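Local atomic coordinates of importin subunit beta-1 (Saccharomyces cerevisiae, PDB entry 5OWU), a protein that carries proteins into the nucleus together with importin alpha, the adaptor that recognises the classical nuclear localization signal of the cargo. Residues 8-13 / 58-63; 328-333 / 371-376; 617-622 / 638-643; 734-739 / 745-750. All coordinates share one frame; numbering follows the deposited sequence. Where two conformers were deposited one is given.

In the fold
Four contacts sample an all-helical chain of HEAT repeats. Contacts 1, 2 and 3 each join consecutive repeats, HEAT 1 to 2, HEAT 8 to 9 and HEAT 14 to 15, whereas contact 4 stays within HEAT 17 and folds a loop against the helix that follows it. Contacts 1 and 3 are buried, contact 2 partly so, and contact 4 lies at the surface. The chemistry differs too: branched aliphatic tips in contact 1, leucine against a phenyl ring in contact 2, two aromatic rings with an isoleucine in contact 3, and, in contact 4, a glutamine amide over a proline with the only hydrogen bond between segments in the set, a weak one.

Contact 1 of 4, residues 8-13 / 58-63; sequences QLLENS and RILAAL
A chi1 of 174° swings the L60 side chain away from its amide nitrogen, and L10 holds CG anti to its own carbonyl carbon (chi1 -66°), so that the branched ends of the two leucines meet between helix 3-15 and helix 55-67. The side chains pass at a slant. L10 CD2 lies 3.7 Å from L60 CD2 and almost as close to L60 CG. Nearer the backbone, L10 CB is 3.9 Å from the same L60 CD2. The other branch of L10 serves a second neighbour, its CD1 resting 3.8 Å from the methyl CB of A61. These are the first two HEAT repeats of the solenoid: 8-13 belongs to HEAT 1 and 58-63 to HEAT 2, and the helix segments run nearly at right angles, at 101°, with their axes 9.4 Å apart at closest approach. V47 of helix 37-48 touches both L10 and A61, adding a third helix to this apolar cluster. L60 CD2 also reaches beyond the tip of L10 to the backbone of helix 3-15, coming within 3.5 Å of L10 O. S13 OG is modelled 3.3 Å from L60 CD2, but its place is doubtful because it also sits too near L10 O.

Contact 2 of 4, residues 328-333 / 371-376; sequences NLLNLL and LEFVEQ
F373 lays its ring along L330, joining HEAT 8, which holds 328-333, to HEAT 9, which holds 371-376. From the backbone outward, F373 CB meets the tip of the leucine first, 3.7 Å from L330 CD1. F373 CG then lies 3.9 Å from L330 CB, with the same CD1 a little farther off. The ring carbons divide the leucine between them: F373 CD1 faces L330 CB, while F373 CD2 sits 3.9 Å from L330 CD2. L330 CB makes a CH-pi contact over one ring face, 3.9 Å from the centroid and 19° off the normal. The phenylalanine is extended from its backbone, chi1 -178°, which carries the ring across to L330. Farther out, F373 CE1 has L330 O at 3.8 Å and L330 CB close by, whereas F373 CE2 meets L333 CD1 only loosely, at 4.5 Å. A388 of helix 383-395 touches F373 and L333 alike. An alanine in place of F373 would lose the whole ring and is likely to open a gap beside L330, leaving its CB without the CH-pi partner. At the end of the ring, F373 CZ comes 3.6 Å from L330 O, which also accepts the backbone N-H of L333.

Contact 3 of 4, residues 617-622 / 638-643; sequences DVFYAI and ETFSPY
F619 and F640 bring their rings together where HEAT 14, through helix 615-629, packs on helix 637-649 of HEAT 15. The tight part is formed by the buried F619, I622 and F640. F619 CE2 approaches F640 CZ to 3.6 Å, the rings lying obliquely with their planes at 50°, and F640 CE1 lies over one face of F619, offset toward the rim. I622 and F640 point toward each other across the gap, with I622 CG2 over one face of the F640 ring, 4.1 Å from the centroid, in a CH-pi contact. I622 CD1 adds a second touch, 3.7 Å from F640 CE1. F662 of helix 655-669 meets F640 edge-to-face, also touches I622, and completes the packing round F640. The axes of the two segments are 13.1 Å apart at closest approach, a gap these long side chains span. Replacing F619 by an alanine would probably open a gap between the helices and leave F640 without its oblique aromatic partner. The contact is looser toward the partly exposed Y643, whose CB stays 4.3 Å from F619 CZ and whose phenol turns away to bond E607 through OH. What Y643 does offer F619 is backbone: its carbonyl O stands at the ring edge, near the ring plane, 3.8 Å from F619 CZ.

Contact 4 of 4, residues 734-739 / 745-750; sequences TKPENG and DYQIKV
Q747 spreads its side-chain amide across P736, which turns CG and CD of its ring to one face of that flat group. P736 CG stands nearly equidistant from CD, NE2 and OE1 of Q747, 3.8 Å from CD, while P736 CD comes closest, 3.4 Å from Q747 NE2. The glutamine leaves its helix with CG anti to the backbone N (chi1 -172°) and then bends at chi2 (-137°), which brings the amide over the proline and its NE2 on toward T734. There Q747 NE2 donates a weak hydrogen bond to T734 O: the line is nearly straight, 167° at the hydrogen, but the separation is 3.5 Å. Q747 CG lies 3.8 Å from the same T734 O. In the fold this is the turn of a HEAT repeat, number 17, where the loop after helix 718-732 doubles back against helix 741-764. The hydroxyl of T734 is bonded to the backbone O of A730. One residue earlier on the helix than Q747, Y746 is held from outside the contact, its ring by a cation-pi contact with R696 and its OH by the carbonyl of that same arginine. With one long, weak hydrogen bond to a backbone carbonyl and van der Waals overlap on the proline ring, this surface contact is likely to hold the loop only modestly.

Contact 1 of 4, residues 8-13 / 58-63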
loop_
_atom_site.group_PDB
_atom_site.type_symbol
_atom_site.label_atom_id
_atom_site.label_comp_id
_atom_site.label_asym_id
_atom_site.label_seq_id
_atom_site.Cartn_x
_atom_site.Cartn_y
_atom_site.Cartn_z
ATOM N N GLN A 8 18.823 -13.534 -36.034
ATOM C CA GLN A 8 17.607 -13.650 -36.835
ATOM C C GLN A 8 16.438 -14.153 -35.995
ATOM O O GLN A 8 15.309 -13.668 -36.145
ATOM C CB GLN A 8 17.850 -14.576 -38.029
ATOM C CG GLN A 8 16.727 -14.572 -39.061
ATOM C CD GLN A 8 16.590 -13.232 -39.756
ATOM O OE1 GLN A 8 17.546 -12.722 -40.338
ATOM N NE2 GLN A 8 15.401 -12.648 -39.687
ATOM N N LEU A 9 16.677 -15.134 -35.118
ATOM C CA LEU A 9 15.636 -15.562 -34.184
ATOM C C LEU A 9 15.112 -14.391 -33.357
ATOM O O LEU A 9 13.901 -14.164 -33.289
ATOM C CB LEU A 9 16.166 -16.659 -33.257
ATOM C CG LEU A 9 16.235 -18.093 -33.780
ATOM C CD1 LEU A 9 16.900 -18.967 -32.716
ATOM C CD2 LEU A 9 14.851 -18.627 -34.125
ATOM N N LEU A 10 16.006 -13.648 -32.692
ATOM C CA LEU A 10 15.564 -12.513 -31.875
ATOM C C LEU A 10 14.745 -11.513 -32.697
ATOM O O LEU A 10 13.613 -11.126 -32.323
ATOM C CB LEU A 10 16.786 -11.827 -31.268
ATOM C CG LEU A 10 17.574 -12.639 -30.245
ATOM C CD1 LEU A 10 19.034 -12.250 -30.285
ATOM C CD2 LEU A 10 17.009 -12.413 -28.863
ATOM N N GLU A 11 15.316 -11.075 -33.824
ATOM C CA GLU A 11 14.626 -10.136 -34.695
ATOM C C GLU A 11 13.239 -10.649 -35.038
ATOM O O GLU A 11 12.248 -9.955 -34.823
ATOM C CB GLU A 11 15.438 -9.888 -35.964
ATOM C CG GLU A 11 16.720 -9.089 -35.741
ATOM C CD GLU A 11 17.318 -8.564 -37.037
ATOM O OE1 GLU A 11 16.604 -8.556 -38.058
ATOM O OE2 GLU A 11 18.499 -8.158 -37.038
ATOM N N ASN A 12 13.145 -11.878 -35.549
ATOM C CA ASN A 12 11.840 -12.430 -35.907
ATOM C C ASN A 12 10.907 -12.480 -34.709
ATOM O O ASN A 12 9.694 -12.304 -34.857
ATOM C CB ASN A 12 11.997 -13.832 -36.494
ATOM C CG ASN A 12 12.569 -13.813 -37.891
ATOM O OD1 ASN A 12 12.558 -12.781 -38.560
ATOM N ND2 ASN A 12 13.066 -14.960 -38.346
ATOM N N SER A 13 11.455 -12.719 -33.520
ATOM C CA SER A 13 10.633 -12.814 -32.324
ATOM C C SER A 13 9.894 -11.513 -32.048
ATOM O O SER A 13 8.792 -11.542 -31.483
ATOM C CB SER A 13 11.494 -13.186 -31.115
ATOM O OG SER A 13 12.216 -12.057 -30.648
ATOM N N ARG A 58 19.417 -6.317 -30.810
ATOM C CA ARG A 58 20.565 -6.262 -29.907
ATOM C C ARG A 58 20.122 -5.950 -28.479
ATOM O O ARG A 58 20.543 -6.612 -27.511
ATOM C CB ARG A 58 21.553 -5.208 -30.410
ATOM C CG ARG A 58 22.009 -5.410 -31.863
ATOM C CD ARG A 58 22.782 -4.208 -32.391
ATOM N NE ARG A 58 23.952 -3.908 -31.577
ATOM C CZ ARG A 58 24.771 -2.876 -31.775
ATOM N NH1 ARG A 58 24.559 -2.031 -32.771
ATOM N NH2 ARG A 58 25.806 -2.686 -30.967
ATOM N N ILE A 59 19.269 -4.935 -28.335
ATOM C CA ILE A 59 18.692 -4.612 -27.034
ATOM C C ILE A 59 17.963 -5.823 -26.469
ATOM O O ILE A 59 18.118 -6.173 -25.290
ATOM C CB ILE A 59 17.769 -3.386 -27.174
ATOM C CG1 ILE A 59 18.598 -2.154 -27.551
ATOM C CG2 ILE A 59 16.988 -3.120 -25.887
ATOM C CD1 ILE A 59 17.864 -1.145 -28.420
ATOM N N LEU A 60 17.184 -6.504 -27.311
ATOM C CA LEU A 60 16.450 -7.680 -26.860
ATOM C C LEU A 60 17.398 -8.785 -26.403
ATOM O O LEU A 60 17.144 -9.452 -25.396
ATOM C CB LEU A 60 15.538 -8.181 -27.977
ATOM C CG LEU A 60 14.799 -9.491 -27.720
ATOM C CD1 LEU A 60 13.763 -9.338 -26.626
ATOM C CD2 LEU A 60 14.151 -9.996 -29.009
ATOM N N ALA A 61 18.496 -8.999 -27.128
ATOM C CA ALA A 61 19.479 -9.991 -26.701
ATOM C C ALA A 61 19.940 -9.717 -25.276
ATOM O O ALA A 61 19.885 -10.601 -24.398
ATOM C CB ALA A 61 20.678 -9.980 -27.648
ATOM N N ALA A 62 20.388 -8.477 -25.030
ATOM C CA ALA A 62 20.885 -8.129 -23.701
ATOM C C ALA A 62 19.805 -8.273 -22.634
ATOM O O ALA A 62 20.063 -8.801 -21.546
ATOM C CB ALA A 62 21.436 -6.707 -23.708
ATOM N N LEU A 63 18.592 -7.800 -22.911
ATOM C CA LEU A 63 17.569 -7.801 -21.868
ATOM C C LEU A 63 17.064 -9.213 -21.572
ATOM O O LEU A 63 16.743 -9.529 -20.419
ATOM C CB LEU A 63 16.414 -6.878 -22.266
ATOM C CG LEU A 63 16.778 -5.398 -22.470
ATOM C CD1 LEU A 63 15.546 -4.569 -22.861
ATOM C CD2 LEU A 63 17.446 -4.814 -21.224
#

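Contact 2 of 4, residues 328-333 / 371-376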
loop_
_atom_site.group_PDB
_atom_site.type_symbol
_atom_site.label_atom_id
_atom_site.label_comp_id
_atom_site.label_asym_id
_atom_site.label_seq_id
_atom_site.Cartn_x
_atom_site.Cartn_y
_atom_site.Cartn_z
ATOM N N ASN A 328 6.302 29.471 6.419
ATOM C CA ASN A 328 6.589 29.297 4.997
ATOM C C ASN A 328 5.638 28.290 4.342
ATOM O O ASN A 328 5.170 28.514 3.213
ATOM C CB ASN A 328 8.047 28.881 4.825
ATOM C CG ASN A 328 9.017 29.957 5.297
ATOM O OD1 ASN A 328 8.671 31.140 5.356
ATOM N ND2 ASN A 328 10.233 29.551 5.638
ATOM N N LEU A 329 5.336 27.178 5.025
ATOM C CA LEU A 329 4.330 26.239 4.517
ATOM C C LEU A 329 2.998 26.943 4.292
ATOM O O LEU A 329 2.398 26.878 3.198
ATOM C CB LEU A 329 4.136 25.085 5.505
ATOM C CG LEU A 329 5.171 23.979 5.646
ATOM C CD1 LEU A 329 4.751 23.045 6.781
ATOM C CD2 LEU A 329 5.314 23.205 4.348
ATOM N N LEU A 330 2.515 27.617 5.338
ATOM C CA LEU A 330 1.259 28.347 5.243
ATOM C C LEU A 330 1.267 29.257 4.023
ATOM O O LEU A 330 0.305 29.283 3.245
ATOM C CB LEU A 330 1.024 29.138 6.532
ATOM C CG LEU A 330 0.767 28.242 7.747
ATOM C CD1 LEU A 330 0.870 29.022 9.055
ATOM C CD2 LEU A 330 -0.601 27.577 7.636
ATOM N N ASN A 331 2.367 29.985 3.820
ATOM C CA ASN A 331 2.462 30.839 2.640
ATOM C C ASN A 331 2.342 30.030 1.352
ATOM O O ASN A 331 1.797 30.523 0.358
ATOM C CB ASN A 331 3.777 31.618 2.651
ATOM C CG ASN A 331 3.957 32.465 1.403
ATOM O OD1 ASN A 331 3.255 33.460 1.211
ATOM N ND2 ASN A 331 4.895 32.071 0.544
ATOM N N LEU A 332 2.848 28.795 1.339
ATOM C CA LEU A 332 2.727 27.985 0.136
ATOM C C LEU A 332 1.288 27.585 -0.141
ATOM O O LEU A 332 0.961 27.249 -1.284
ATOM C CB LEU A 332 3.594 26.730 0.242
ATOM C CG LEU A 332 5.108 26.946 0.242
ATOM C CD1 LEU A 332 5.824 25.619 0.486
ATOM C CD2 LEU A 332 5.575 27.580 -1.067
ATOM N N LEU A 333 0.419 27.613 0.871
ATOM C CA LEU A 333 -0.972 27.232 0.629
ATOM C C LEU A 333 -1.689 28.132 -0.377
ATOM O O LEU A 333 -2.711 27.713 -0.939
ATOM C CB LEU A 333 -1.758 27.225 1.944
ATOM C CG LEU A 333 -1.299 26.206 2.988
ATOM C CD1 LEU A 333 -2.125 26.347 4.251
ATOM C CD2 LEU A 333 -1.399 24.786 2.441
ATOM N N LEU A 371 -3.154 29.294 13.743
ATOM C CA LEU A 371 -4.295 30.118 14.123
ATOM C C LEU A 371 -4.073 31.572 13.733
ATOM O O LEU A 371 -5.016 32.268 13.329
ATOM C CB LEU A 371 -4.558 29.990 15.623
ATOM C CG LEU A 371 -5.069 28.614 16.056
ATOM C CD1 LEU A 371 -5.097 28.510 17.573
ATOM C CD2 LEU A 371 -6.460 28.336 15.457
ATOM N N GLU A 372 -2.831 32.051 13.830
ATOM C CA GLU A 372 -2.544 33.405 13.368
ATOM C C GLU A 372 -2.834 33.541 11.876
ATOM O O GLU A 372 -3.510 34.487 11.444
ATOM C CB GLU A 372 -1.088 33.769 13.675
ATOM C CG GLU A 372 -0.798 35.261 13.552
ATOM C CD GLU A 372 0.678 35.593 13.665
ATOM O OE1 GLU A 372 1.431 34.798 14.272
ATOM O OE2 GLU A 372 1.082 36.652 13.137
ATOM N N PHE A 373 -2.336 32.597 11.072
ATOM C CA PHE A 373 -2.607 32.617 9.633
ATOM C C PHE A 373 -4.112 32.576 9.339
ATOM O O PHE A 373 -4.625 33.346 8.512
ATOM C CB PHE A 373 -1.887 31.439 8.981
ATOM C CG PHE A 373 -2.050 31.367 7.501
ATOM C CD1 PHE A 373 -1.201 32.074 6.666
ATOM C CD2 PHE A 373 -3.043 30.579 6.936
ATOM C CE1 PHE A 373 -1.341 32.004 5.297
ATOM C CE2 PHE A 373 -3.189 30.509 5.564
ATOM C CZ PHE A 373 -2.337 31.228 4.745
ATOM N N VAL A 374 -4.835 31.679 10.013
ATOM C CA VAL A 374 -6.275 31.559 9.801
ATOM C C VAL A 374 -6.957 32.891 10.083
ATOM O O VAL A 374 -7.724 33.403 9.258
ATOM C CB VAL A 374 -6.855 30.433 10.679
ATOM C CG1 VAL A 374 -8.379 30.378 10.570
ATOM C CG2 VAL A 374 -6.265 29.104 10.289
ATOM N N GLU A 375 -6.678 33.471 11.257
ATOM C CA GLU A 375 -7.272 34.753 11.630
ATOM C C GLU A 375 -6.966 35.821 10.591
ATOM O O GLU A 375 -7.835 36.624 10.239
ATOM C CB GLU A 375 -6.758 35.185 13.009
ATOM C CG GLU A 375 -7.216 36.577 13.457
ATOM C CD GLU A 375 -6.669 36.973 14.822
ATOM O OE1 GLU A 375 -5.429 37.006 14.992
ATOM O OE2 GLU A 375 -7.484 37.249 15.727
ATOM N N GLN A 376 -5.741 35.830 10.071
ATOM C CA GLN A 376 -5.369 36.862 9.112
ATOM C C GLN A 376 -6.079 36.685 7.775
ATOM O O GLN A 376 -6.301 37.672 7.065
ATOM C CB GLN A 376 -3.853 36.865 8.897
ATOM C CG GLN A 376 -3.250 38.251 8.775
ATOM C CD GLN A 376 -3.300 39.019 10.085
ATOM O OE1 GLN A 376 -2.665 38.634 11.072
ATOM N NE2 GLN A 376 -4.069 40.104 10.106
#

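Contact 3 of 4, residues 617-622 / 638-643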
loop_
_atom_site.group_PDB
_atom_site.type_symbol
_atom_site.label_atom_id
_atom_site.label_comp_id
_atom_site.label_asym_id
_atom_site.label_seq_id
_atom_site.Cartn_x
_atom_site.Cartn_y
_atom_site.Cartn_z
ATOM N N ASP A 617 -20.772 -7.179 -8.050
ATOM C CA ASP A 617 -21.704 -6.522 -7.139
ATOM C C ASP A 617 -23.040 -7.256 -7.069
ATOM O O ASP A 617 -23.695 -7.261 -6.013
ATOM C CB ASP A 617 -21.896 -5.074 -7.574
ATOM C CG ASP A 617 -20.595 -4.289 -7.541
ATOM O OD1 ASP A 617 -19.851 -4.411 -6.544
ATOM O OD2 ASP A 617 -20.305 -3.579 -8.521
ATOM N N VAL A 618 -23.453 -7.895 -8.168
ATOM C CA VAL A 618 -24.669 -8.699 -8.133
ATOM C C VAL A 618 -24.478 -9.889 -7.209
ATOM O O VAL A 618 -25.370 -10.239 -6.433
ATOM C CB VAL A 618 -25.065 -9.151 -9.550
ATOM C CG1 VAL A 618 -26.276 -10.074 -9.492
ATOM C CG2 VAL A 618 -25.361 -7.949 -10.436
ATOM N N PHE A 619 -23.320 -10.537 -7.286
ATOM C CA PHE A 619 -23.036 -11.667 -6.414
ATOM C C PHE A 619 -22.989 -11.233 -4.959
ATOM O O PHE A 619 -23.438 -11.967 -4.076
ATOM C CB PHE A 619 -21.717 -12.321 -6.821
ATOM C CG PHE A 619 -21.884 -13.451 -7.787
ATOM C CD1 PHE A 619 -22.297 -13.216 -9.086
ATOM C CD2 PHE A 619 -21.630 -14.752 -7.393
ATOM C CE1 PHE A 619 -22.459 -14.269 -9.977
ATOM C CE2 PHE A 619 -21.782 -15.801 -8.277
ATOM C CZ PHE A 619 -22.199 -15.558 -9.570
ATOM N N TYR A 620 -22.431 -10.050 -4.685
ATOM C CA TYR A 620 -22.450 -9.527 -3.321
ATOM C C TYR A 620 -23.880 -9.372 -2.817
ATOM O O TYR A 620 -24.189 -9.726 -1.669
ATOM C CB TYR A 620 -21.706 -8.187 -3.258
ATOM C CG TYR A 620 -20.197 -8.308 -3.135
ATOM C CD1 TYR A 620 -19.621 -9.108 -2.153
ATOM C CD2 TYR A 620 -19.347 -7.622 -3.997
ATOM C CE1 TYR A 620 -18.248 -9.222 -2.033
ATOM C CE2 TYR A 620 -17.969 -7.732 -3.883
ATOM C CZ TYR A 620 -17.427 -8.536 -2.902
ATOM O OH TYR A 620 -16.063 -8.653 -2.781
ATOM N N ALA A 621 -24.778 -8.865 -3.667
ATOM C CA ALA A 621 -26.156 -8.677 -3.221
ATOM C C ALA A 621 -26.885 -10.012 -3.083
ATOM O O ALA A 621 -27.704 -10.194 -2.170
ATOM C CB ALA A 621 -26.897 -7.757 -4.186
ATOM N N ILE A 622 -26.609 -10.955 -3.982
ATOM C CA ILE A 622 -27.205 -12.283 -3.871
ATOM C C ILE A 622 -26.741 -12.947 -2.585
ATOM O O ILE A 622 -27.531 -13.555 -1.858
ATOM C CB ILE A 622 -26.858 -13.132 -5.108
ATOM C CG1 ILE A 622 -27.563 -12.563 -6.346
ATOM C CG2 ILE A 622 -27.239 -14.596 -4.881
ATOM C CD1 ILE A 622 -27.194 -13.246 -7.634
ATOM N N GLU A 638 -31.413 -23.811 -7.582
ATOM C CA GLU A 638 -31.333 -24.496 -8.866
ATOM C C GLU A 638 -30.978 -23.519 -9.981
ATOM O O GLU A 638 -30.065 -23.769 -10.775
ATOM C CB GLU A 638 -32.652 -25.202 -9.176
ATOM C CG GLU A 638 -32.546 -26.175 -10.343
ATOM C CD GLU A 638 -33.886 -26.481 -10.988
ATOM O OE1 GLU A 638 -34.929 -26.340 -10.313
ATOM O OE2 GLU A 638 -33.892 -26.861 -12.178
ATOM N N THR A 639 -31.691 -22.393 -10.052
ATOM C CA THR A 639 -31.401 -21.392 -11.074
ATOM C C THR A 639 -30.047 -20.724 -10.856
ATOM O O THR A 639 -29.382 -20.349 -11.827
ATOM C CB THR A 639 -32.498 -20.330 -11.095
ATOM O OG1 THR A 639 -33.756 -20.951 -11.382
ATOM C CG2 THR A 639 -32.210 -19.263 -12.154
ATOM N N PHE A 640 -29.627 -20.548 -9.602
ATOM C CA PHE A 640 -28.383 -19.830 -9.342
ATOM C C PHE A 640 -27.153 -20.702 -9.571
ATOM O O PHE A 640 -26.082 -20.182 -9.894
ATOM C CB PHE A 640 -28.388 -19.287 -7.914
ATOM C CG PHE A 640 -27.185 -18.466 -7.575
ATOM C CD1 PHE A 640 -26.836 -17.375 -8.347
ATOM C CD2 PHE A 640 -26.406 -18.779 -6.480
ATOM C CE1 PHE A 640 -25.723 -16.618 -8.033
ATOM C CE2 PHE A 640 -25.300 -18.026 -6.163
ATOM C CZ PHE A 640 -24.956 -16.949 -6.936
ATOM N N SER A 641 -27.291 -22.019 -9.436
ATOM C CA SER A 641 -26.138 -22.918 -9.488
ATOM C C SER A 641 -25.277 -22.738 -10.730
ATOM O O SER A 641 -24.044 -22.665 -10.592
ATOM C CB SER A 641 -26.626 -24.369 -9.378
ATOM O OG SER A 641 -25.557 -25.272 -9.605
ATOM N N PRO A 642 -25.828 -22.670 -11.945
ATOM C CA PRO A 642 -24.951 -22.483 -13.115
ATOM C C PRO A 642 -24.103 -21.227 -13.019
ATOM O O PRO A 642 -22.886 -21.275 -13.264
ATOM C CB PRO A 642 -25.944 -22.432 -14.290
ATOM C CG PRO A 642 -27.177 -23.096 -13.782
ATOM C CD PRO A 642 -27.245 -22.776 -12.327
ATOM N N TYR A 643 -24.717 -20.100 -12.649
ATOM C CA TYR A 643 -23.962 -18.865 -12.471
ATOM C C TYR A 643 -22.880 -19.042 -11.419
ATOM O O TYR A 643 -21.723 -18.666 -11.632
ATOM C CB TYR A 643 -24.894 -17.726 -12.065
ATOM C CG TYR A 643 -25.966 -17.409 -13.074
ATOM C CD1 TYR A 643 -25.660 -16.762 -14.260
ATOM C CD2 TYR A 643 -27.288 -17.734 -12.823
ATOM C CE1 TYR A 643 -26.642 -16.467 -15.176
ATOM C CE2 TYR A 643 -28.271 -17.444 -13.731
ATOM C CZ TYR A 643 -27.944 -16.811 -14.901
ATOM O OH TYR A 643 -28.931 -16.519 -15.803
#

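Contact 4 of 4, residues 734-739 / 745-750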
loop_
_atom_site.group_PDB
_atom_site.type_symbol
_atom_site.label_atom_id
_atom_site.label_comp_id
_atom_site.label_asym_id
_atom_site.label_seq_id
_atom_site.Cartn_x
_atom_site.Cartn_y
_atom_site.Cartn_z
ATOM N N THR A 734 4.974 -20.808 3.397
ATOM C CA THR A 734 5.367 -20.076 2.201
ATOM C C THR A 734 5.948 -18.729 2.613
ATOM O O THR A 734 5.250 -17.896 3.204
ATOM C CB THR A 734 4.172 -19.888 1.268
ATOM O OG1 THR A 734 3.702 -21.169 0.821
ATOM C CG2 THR A 734 4.562 -19.042 0.054
ATOM N N LYS A 735 7.228 -18.522 2.318
ATOM C CA LYS A 735 7.858 -17.244 2.594
ATOM C C LYS A 735 7.302 -16.177 1.657
ATOM O O LYS A 735 6.709 -16.489 0.623
ATOM C CB LYS A 735 9.372 -17.343 2.422
ATOM C CG LYS A 735 10.028 -18.462 3.214
ATOM C CD LYS A 735 9.825 -18.287 4.713
ATOM C CE LYS A 735 10.512 -19.393 5.499
ATOM N NZ LYS A 735 9.992 -20.746 5.142
ATOM N N PRO A 736 7.481 -14.901 1.995
ATOM C CA PRO A 736 7.127 -13.852 1.038
ATOM C C PRO A 736 7.891 -14.048 -0.263
ATOM O O PRO A 736 9.035 -14.505 -0.269
ATOM C CB PRO A 736 7.531 -12.559 1.758
ATOM C CG PRO A 736 7.542 -12.916 3.207
ATOM C CD PRO A 736 7.990 -14.346 3.261
ATOM N N GLU A 737 7.233 -13.729 -1.377
ATOM C CA GLU A 737 7.891 -13.844 -2.673
ATOM C C GLU A 737 9.092 -12.913 -2.764
ATOM O O GLU A 737 10.136 -13.286 -3.312
ATOM C CB GLU A 737 6.899 -13.541 -3.795
ATOM C CG GLU A 737 5.909 -14.655 -4.058
ATOM C CD GLU A 737 5.322 -14.579 -5.450
ATOM O OE1 GLU A 737 5.217 -13.455 -5.986
ATOM O OE2 GLU A 737 4.983 -15.642 -6.013
ATOM N N ASN A 738 8.961 -11.702 -2.226
ATOM C CA ASN A 738 10.046 -10.729 -2.247
ATOM C C ASN A 738 10.119 -10.064 -0.874
ATOM O O ASN A 738 9.453 -10.480 0.079
ATOM C CB ASN A 738 9.840 -9.718 -3.386
ATOM C CG ASN A 738 8.612 -8.855 -3.190
ATOM O OD1 ASN A 738 8.338 -8.397 -2.084
ATOM N ND2 ASN A 738 7.865 -8.626 -4.264
ATOM N N GLY A 739 10.974 -9.052 -0.766
ATOM C CA GLY A 739 11.028 -8.188 0.391
ATOM C C GLY A 739 10.159 -6.958 0.243
ATOM O O GLY A 739 10.033 -6.173 1.187
ATOM N N ASP A 745 2.649 -8.122 2.452
ATOM C CA ASP A 745 1.231 -7.941 2.749
ATOM C C ASP A 745 0.408 -9.124 2.253
ATOM O O ASP A 745 -0.486 -9.612 2.961
ATOM C CB ASP A 745 0.718 -6.642 2.129
ATOM C CG ASP A 745 1.239 -5.410 2.841
ATOM O OD1 ASP A 745 1.617 -5.521 4.028
ATOM O OD2 ASP A 745 1.264 -4.330 2.213
ATOM N N TYR A 746 0.687 -9.598 1.036
ATOM C CA TYR A 746 -0.007 -10.781 0.545
ATOM C C TYR A 746 0.210 -11.962 1.481
ATOM O O TYR A 746 -0.738 -12.682 1.818
ATOM C CB TYR A 746 0.452 -11.134 -0.868
ATOM C CG TYR A 746 -0.173 -12.418 -1.360
ATOM C CD1 TYR A 746 -1.524 -12.472 -1.686
ATOM C CD2 TYR A 746 0.576 -13.584 -1.471
ATOM C CE1 TYR A 746 -2.109 -13.645 -2.123
ATOM C CE2 TYR A 746 -0.000 -14.765 -1.908
ATOM C CZ TYR A 746 -1.344 -14.789 -2.230
ATOM O OH TYR A 746 -1.923 -15.958 -2.667
ATOM N N GLN A 747 1.454 -12.173 1.919
ATOM C CA GLN A 747 1.726 -13.267 2.845
ATOM C C GLN A 747 0.910 -13.112 4.120
ATOM O O GLN A 747 0.416 -14.102 4.673
ATOM C CB GLN A 747 3.215 -13.331 3.172
ATOM C CG GLN A 747 3.613 -14.564 3.968
ATOM C CD GLN A 747 4.578 -14.252 5.097
ATOM O OE1 GLN A 747 4.526 -13.177 5.696
ATOM N NE2 GLN A 747 5.466 -15.195 5.395
ATOM N N ILE A 748 0.756 -11.873 4.604
ATOM C CA ILE A 748 -0.083 -11.645 5.778
ATOM C C ILE A 748 -1.520 -12.061 5.490
ATOM O O ILE A 748 -2.195 -12.639 6.347
ATOM C CB ILE A 748 -0.002 -10.174 6.226
ATOM C CG1 ILE A 748 1.400 -9.843 6.752
ATOM C CG2 ILE A 748 -1.061 -9.865 7.291
ATOM C CD1 ILE A 748 1.769 -10.523 8.061
ATOM N N LYS A 749 -2.017 -11.771 4.286
ATOM C CA LYS A 749 -3.371 -12.197 3.951
ATOM C C LYS A 749 -3.486 -13.717 3.988
ATOM O O LYS A 749 -4.451 -14.266 4.542
ATOM C CB LYS A 749 -3.770 -11.653 2.580
ATOM C CG LYS A 749 -4.096 -10.166 2.583
ATOM C CD LYS A 749 -5.489 -9.907 3.143
ATOM C CE LYS A 749 -5.641 -8.477 3.651
ATOM N NZ LYS A 749 -4.917 -8.265 4.939
ATOM N N VAL A 750 -2.497 -14.415 3.423
ATOM C CA VAL A 750 -2.504 -15.876 3.428
ATOM C C VAL A 750 -2.518 -16.403 4.859
ATOM O O VAL A 750 -3.300 -17.298 5.200
ATOM C CB VAL A 750 -1.302 -16.419 2.630
ATOM C CG1 VAL A 750 -1.257 -17.952 2.667
ATOM C CG2 VAL A 750 -1.369 -15.935 1.186
#